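2-hydroxyhepta-2,4-diene-1,7-dioate isomerase (Mycobacterium abscessus, PDB 3RR6) is of unestablished function but belongs to the fumarylacetoacetate hydrolase family, so it is probably a metal-binding enzyme with isomerase or acetylpyruvate hydrolase activity. Local coordinates at residues L7-I10 against G15-F18; A17-E22 against R49-A54. All coordinates share one frame; numbering follows the deposited sequence.

How the contacts relate
Both contacts are built on strand 15-22 of the N-terminal region, and their centres lie about 7 Å apart. Contact 1 is partly buried and pairs neighbouring strands of a hairpin, so backbone hydrogen bonds run across it. Contact 2 is buried, although farther from the centre of the chain (about 21 Å against 17 Å). It joins strand 15-22 to strand 49-52 and the 3-10 segment after it, beyond strand 32-36, and no hydrogen bond crosses it: apolar side chains do the work. Ala17 takes part in both; Phe18 works in contact 1 only. The two meet through Ile10, whose CD1 lies 3.6 Å from CE3 of Trp51, and the probable hydrogen bond from Val19 N to Gly8 O.

Contact 1: L7-I10 against G15-F18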
loop_
_atom_site.group_PDB
_atom_site.type_symbol
_atom_site.label_atom_id
_atom_site.label_comp_id
_atom_site.label_asym_id
_atom_site.label_seq_id
_atom_site.Cartn_x
_atom_site.Cartn_y
_atom_site.Cartn_z
ATOM N N LEU A 7 -5.934 1.025 -12.333
ATOM C CA LEU A 7 -7.126 0.313 -11.909
ATOM C C LEU A 7 -7.492 0.744 -10.517
ATOM O O LEU A 7 -6.623 0.935 -9.660
ATOM C CB LEU A 7 -6.869 -1.185 -11.910
ATOM C CG LEU A 7 -6.485 -1.747 -13.272
ATOM C CD1 LEU A 7 -6.102 -3.216 -13.112
ATOM C CD2 LEU A 7 -7.608 -1.583 -14.290
ATOM N N GLY A 8 -8.783 0.872 -10.266
ATOM C CA GLY A 8 -9.238 1.207 -8.932
ATOM C C GLY A 8 -10.702 0.923 -8.746
ATOM O O GLY A 8 -11.323 0.240 -9.567
ATOM N N ARG A 9 -11.240 1.435 -7.648
ATOM C CA ARG A 9 -12.630 1.216 -7.279
ATOM C C ARG A 9 -13.249 2.561 -6.946
ATOM O O ARG A 9 -12.590 3.423 -6.364
ATOM C CB ARG A 9 -12.743 0.270 -6.080
ATOM C CG ARG A 9 -12.332 -1.163 -6.400
ATOM C CD ARG A 9 -12.255 -2.041 -5.168
ATOM N NE ARG A 9 -13.564 -2.240 -4.550
ATOM C CZ ARG A 9 -13.978 -1.696 -3.407
ATOM N NH1 ARG A 9 -13.209 -0.877 -2.690
ATOM N NH2 ARG A 9 -15.209 -1.972 -2.972
ATOM N N ILE A 10 -14.494 2.739 -7.361
ATOM C CA ILE A 10 -15.205 3.984 -7.095
ATOM C C ILE A 10 -16.586 3.733 -6.549
ATOM O O ILE A 10 -17.172 2.679 -6.766
ATOM C CB ILE A 10 -15.334 4.875 -8.355
ATOM C CG1 ILE A 10 -16.038 4.118 -9.487
ATOM C CG2 ILE A 10 -13.968 5.365 -8.785
ATOM C CD1 ILE A 10 -16.877 4.987 -10.368
ATOM N N GLY A 15 -23.741 3.273 -7.985
ATOM C CA GLY A 15 -23.197 2.163 -7.195
ATOM C C GLY A 15 -21.677 2.064 -7.237
ATOM O O GLY A 15 -21.005 2.937 -7.791
ATOM N N VAL A 16 -21.151 0.988 -6.657
ATOM C CA VAL A 16 -19.701 0.747 -6.557
ATOM C C VAL A 16 -19.202 -0.076 -7.749
ATOM O O VAL A 16 -19.879 -1.006 -8.187
ATOM C CB VAL A 16 -19.365 0.009 -5.249
ATOM C CG1 VAL A 16 -17.906 -0.457 -5.223
ATOM C CG2 VAL A 16 -19.680 0.897 -4.050
ATOM N N ALA A 17 -18.024 0.269 -8.268
ATOM C CA ALA A 17 -17.504 -0.348 -9.487
ATOM C C ALA A 17 -15.979 -0.433 -9.503
ATOM O O ALA A 17 -15.302 0.418 -8.940
ATOM C CB ALA A 17 -17.975 0.446 -10.699
ATOM N N PHE A 18 -15.462 -1.462 -10.167
ATOM C CA PHE A 18 -14.040 -1.579 -10.471
ATOM C C PHE A 18 -13.854 -0.890 -11.818
ATOM O O PHE A 18 -14.633 -1.130 -12.756
ATOM C CB PHE A 18 -13.621 -3.058 -10.531
ATOM C CG PHE A 18 -12.127 -3.287 -10.569
ATOM C CD1 PHE A 18 -11.332 -2.978 -9.479
ATOM C CD2 PHE A 18 -11.515 -3.839 -11.696
ATOM C CE1 PHE A 18 -9.960 -3.206 -9.510
ATOM C CE2 PHE A 18 -10.151 -4.071 -11.718
ATOM C CZ PHE A 18 -9.376 -3.739 -10.629
#
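Ile10 and Ala17 form an antiparallel hydrogen-bonded pair. Ile10 N donates to Ala17 O over 2.9 Å, and the N-H...O angle is 163°. Ala17 N returns a bond to Ile10 O at 3.0 Å. Arg9 and Phe18 make up the adjoining non-hydrogen-bonded pair, their CA atoms 4.5 Å apart. Phe18 buries more surface than any other residue here. With CG anti to the backbone N (chi1 -169°), the ring extends along strand 6-12 and passes Arg9, Gly8 and Leu7. Arg9 CG meets the ring at its edge, close to the ring plane, 3.7 Å from Phe18 CD1. At the far end, Phe18 CZ approaches Leu7 CB to 3.8 Å. Between these two, CD1 of Phe18 comes within 3.2 Å of the backbone oxygen of Gly8, which approaches the ring obliquely.

Arg9 starts out beside Phe18, but its chain bends at chi3 (66°) and carries the guanidinium toward Val16, where Arg9 NH2 rests 3.8 Å from Val16 CG1. Its NH1 is hydrogen-bonded to Ala60 O, so the polar end is held from outside the hairpin while the aliphatic part lies at the ring edge. On the other face, Ile10 CG1 and Ala17 CB approach more loosely, at 4.3 Å, next to Val56 and Glu35.

Strands 6-12 and 15-22 form a beta hairpin in the Rv2993c-like N-terminal region, and each has further strand partners. Its chemistry implies a division of labour: paired amides fix the register, and carbon atoms of Leu7 and of the charged Arg9 meet the Phe18 ring.

Contact 2: A17-E22 against R49-A54; sequences AFVSIE and RQWPLA
Glu22 OE2 is gripped twice: Ser20 OG donates to it over 2.9 Å, meeting the anti lone pair, and Arg34 NE of strand 32-36 forms a salt bridge with it. This polar cluster joins strands 15-22 and 32-36, and the link to residues 49-54 is apolar. Trp51 reaches across with the six-membered part of its indole. CH2 lies 4.2 Å from Ala17 CB, and CZ3 is equally far from Val19 CG1, both methyl groups approaching the ring obliquely. Trp51 NE1 is hydrogen-bonded to Asp14, which helps to fix the turn of the indole. The guanidinium of Arg49 has Trp51 CZ2 3.7 Å above one face, near its rim, and NH1 of Arg49 is salt-bridged to Glu35.

Farther along, Ile21 meets Leu53 at about a right angle. Because Ile21 CG2 stands anti to the backbone N while CG1 lies beside that N (chi1 -63°), it is the CG2 methyl that touches Leu53 CD2, at 4.0 Å.

Even the closer CA pair, Ile21 and Leu53, is 7.7 Å apart, too far for strand pairing. Strand 32-36 pairs antiparallel with both 15-22 and 49-52, so the contact spans it, with Ile10 of strand 6-12 also packing on Trp51.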
loop_
_atom_site.group_PDB
_atom_site.type_symbol
_atom_site.label_atom_id
_atom_site.label_comp_id
_atom_site.label_asym_id
_atom_site.label_seq_id
_atom_site.Cartn_x
_atom_site.Cartn_y
_atom_site.Cartn_z
ATOM N N ALA A 17 -18.024 0.269 -8.268
ATOM C CA ALA A 17 -17.504 -0.348 -9.487
ATOM C C ALA A 17 -15.979 -0.433 -9.503
ATOM O O ALA A 17 -15.302 0.418 -8.940
ATOM C CB ALA A 17 -17.975 0.446 -10.699
ATOM N N PHE A 18 -15.462 -1.462 -10.167
ATOM C CA PHE A 18 -14.040 -1.579 -10.471
ATOM C C PHE A 18 -13.854 -0.890 -11.818
ATOM O O PHE A 18 -14.633 -1.130 -12.756
ATOM C CB PHE A 18 -13.621 -3.058 -10.531
ATOM C CG PHE A 18 -12.127 -3.287 -10.569
ATOM C CD1 PHE A 18 -11.332 -2.978 -9.479
ATOM C CD2 PHE A 18 -11.515 -3.839 -11.696
ATOM C CE1 PHE A 18 -9.960 -3.206 -9.510
ATOM C CE2 PHE A 18 -10.151 -4.071 -11.718
ATOM C CZ PHE A 18 -9.376 -3.739 -10.629
ATOM N N VAL A 19 -12.847 -0.022 -11.908
ATOM C CA VAL A 19 -12.688 0.860 -13.053
ATOM C C VAL A 19 -11.256 0.976 -13.555
ATOM O O VAL A 19 -10.298 0.752 -12.810
ATOM C CB VAL A 19 -13.176 2.296 -12.726
ATOM C CG1 VAL A 19 -14.681 2.312 -12.526
ATOM C CG2 VAL A 19 -12.452 2.862 -11.483
ATOM N N SER A 20 -11.140 1.335 -14.836
ATOM C CA SER A 20 -9.905 1.843 -15.414
ATOM C C SER A 20 -9.966 3.371 -15.365
ATOM O O SER A 20 -10.950 3.975 -15.813
ATOM C CB SER A 20 -9.757 1.357 -16.863
ATOM O OG SER A 20 -8.657 1.968 -17.520
ATOM N N ILE A 21 -8.928 4.000 -14.818
ATOM C CA ILE A 21 -8.886 5.458 -14.684
ATOM C C ILE A 21 -7.984 6.027 -15.771
ATOM O O ILE A 21 -6.802 5.698 -15.849
ATOM C CB ILE A 21 -8.398 5.883 -13.282
ATOM C CG1 ILE A 21 -9.384 5.387 -12.216
ATOM C CG2 ILE A 21 -8.244 7.409 -13.205
ATOM C CD1 ILE A 21 -8.745 4.966 -10.935
ATOM N N GLU A 22 -8.556 6.874 -16.623
ATOM C CA GLU A 22 -7.873 7.324 -17.827
ATOM C C GLU A 22 -7.817 8.851 -17.872
ATOM O O GLU A 22 -8.806 9.528 -17.594
ATOM C CB GLU A 22 -8.572 6.737 -19.059
ATOM C CG GLU A 22 -8.489 5.202 -19.101
ATOM C CD GLU A 22 -9.477 4.541 -20.037
ATOM O OE1 GLU A 22 -9.917 5.183 -21.017
ATOM O OE2 GLU A 22 -9.814 3.360 -19.790
ATOM N N ARG A 49 -20.337 1.635 -19.296
ATOM C CA ARG A 49 -20.580 2.729 -18.354
ATOM C C ARG A 49 -19.279 3.466 -18.066
ATOM O O ARG A 49 -18.220 2.846 -17.949
ATOM C CB ARG A 49 -21.153 2.215 -17.028
ATOM C CG ARG A 49 -22.583 1.693 -17.103
ATOM C CD ARG A 49 -23.336 1.901 -15.777
ATOM N NE ARG A 49 -22.740 1.171 -14.658
ATOM C CZ ARG A 49 -23.276 1.076 -13.440
ATOM N NH1 ARG A 49 -22.653 0.387 -12.491
ATOM N NH2 ARG A 49 -24.438 1.664 -13.162
ATOM N N GLN A 50 -19.369 4.786 -17.962
ATOM C CA GLN A 50 -18.250 5.602 -17.505
ATOM C C GLN A 50 -18.750 6.862 -16.809
ATOM O O GLN A 50 -19.889 7.293 -17.020
ATOM C CB GLN A 50 -17.330 5.978 -18.668
ATOM C CG GLN A 50 -17.979 6.857 -19.732
ATOM C CD GLN A 50 -16.997 7.286 -20.800
ATOM O OE1 GLN A 50 -16.607 6.491 -21.656
ATOM N NE2 GLN A 50 -16.591 8.546 -20.759
ATOM N N TRP A 51 -17.883 7.435 -15.983
ATOM C CA TRP A 51 -18.161 8.682 -15.273
ATOM C C TRP A 51 -16.947 9.599 -15.320
ATOM O O TRP A 51 -15.808 9.126 -15.331
ATOM C CB TRP A 51 -18.466 8.407 -13.803
ATOM C CG TRP A 51 -19.518 7.381 -13.544
ATOM C CD1 TRP A 51 -20.836 7.611 -13.271
ATOM C CD2 TRP A 51 -19.342 5.962 -13.508
ATOM N NE1 TRP A 51 -21.493 6.420 -13.072
ATOM C CE2 TRP A 51 -20.600 5.391 -13.216
ATOM C CE3 TRP A 51 -18.244 5.114 -13.706
ATOM C CZ2 TRP A 51 -20.789 4.011 -13.106
ATOM C CZ3 TRP A 51 -18.431 3.744 -13.592
ATOM C CH2 TRP A 51 -19.693 3.205 -13.296
ATOM N N PRO A 52 -17.174 10.924 -15.309
ATOM C CA PRO A 52 -16.035 11.811 -15.070
ATOM C C PRO A 52 -15.446 11.539 -13.679
ATOM O O PRO A 52 -16.198 11.333 -12.721
ATOM C CB PRO A 52 -16.655 13.213 -15.146
ATOM C CG PRO A 52 -17.908 13.038 -15.924
ATOM C CD PRO A 52 -18.415 11.678 -15.566
ATOM N N LEU A 53 -14.120 11.516 -13.583
ATOM C CA LEU A 53 -13.439 11.185 -12.326
ATOM C C LEU A 53 -13.833 12.149 -11.205
ATOM O O LEU A 53 -13.982 11.741 -10.053
ATOM C CB LEU A 53 -11.916 11.189 -12.516
ATOM C CG LEU A 53 -11.057 10.731 -11.327
ATOM C CD1 LEU A 53 -11.386 9.303 -10.899
ATOM C CD2 LEU A 53 -9.585 10.858 -11.676
ATOM N N ALA A 54 -14.021 13.422 -11.552
ATOM C CA ALA A 54 -14.455 14.435 -10.589
ATOM C C ALA A 54 -15.819 14.125 -9.964
ATOM O O ALA A 54 -16.088 14.541 -8.835
ATOM C CB ALA A 54 -14.484 15.819 -11.253
#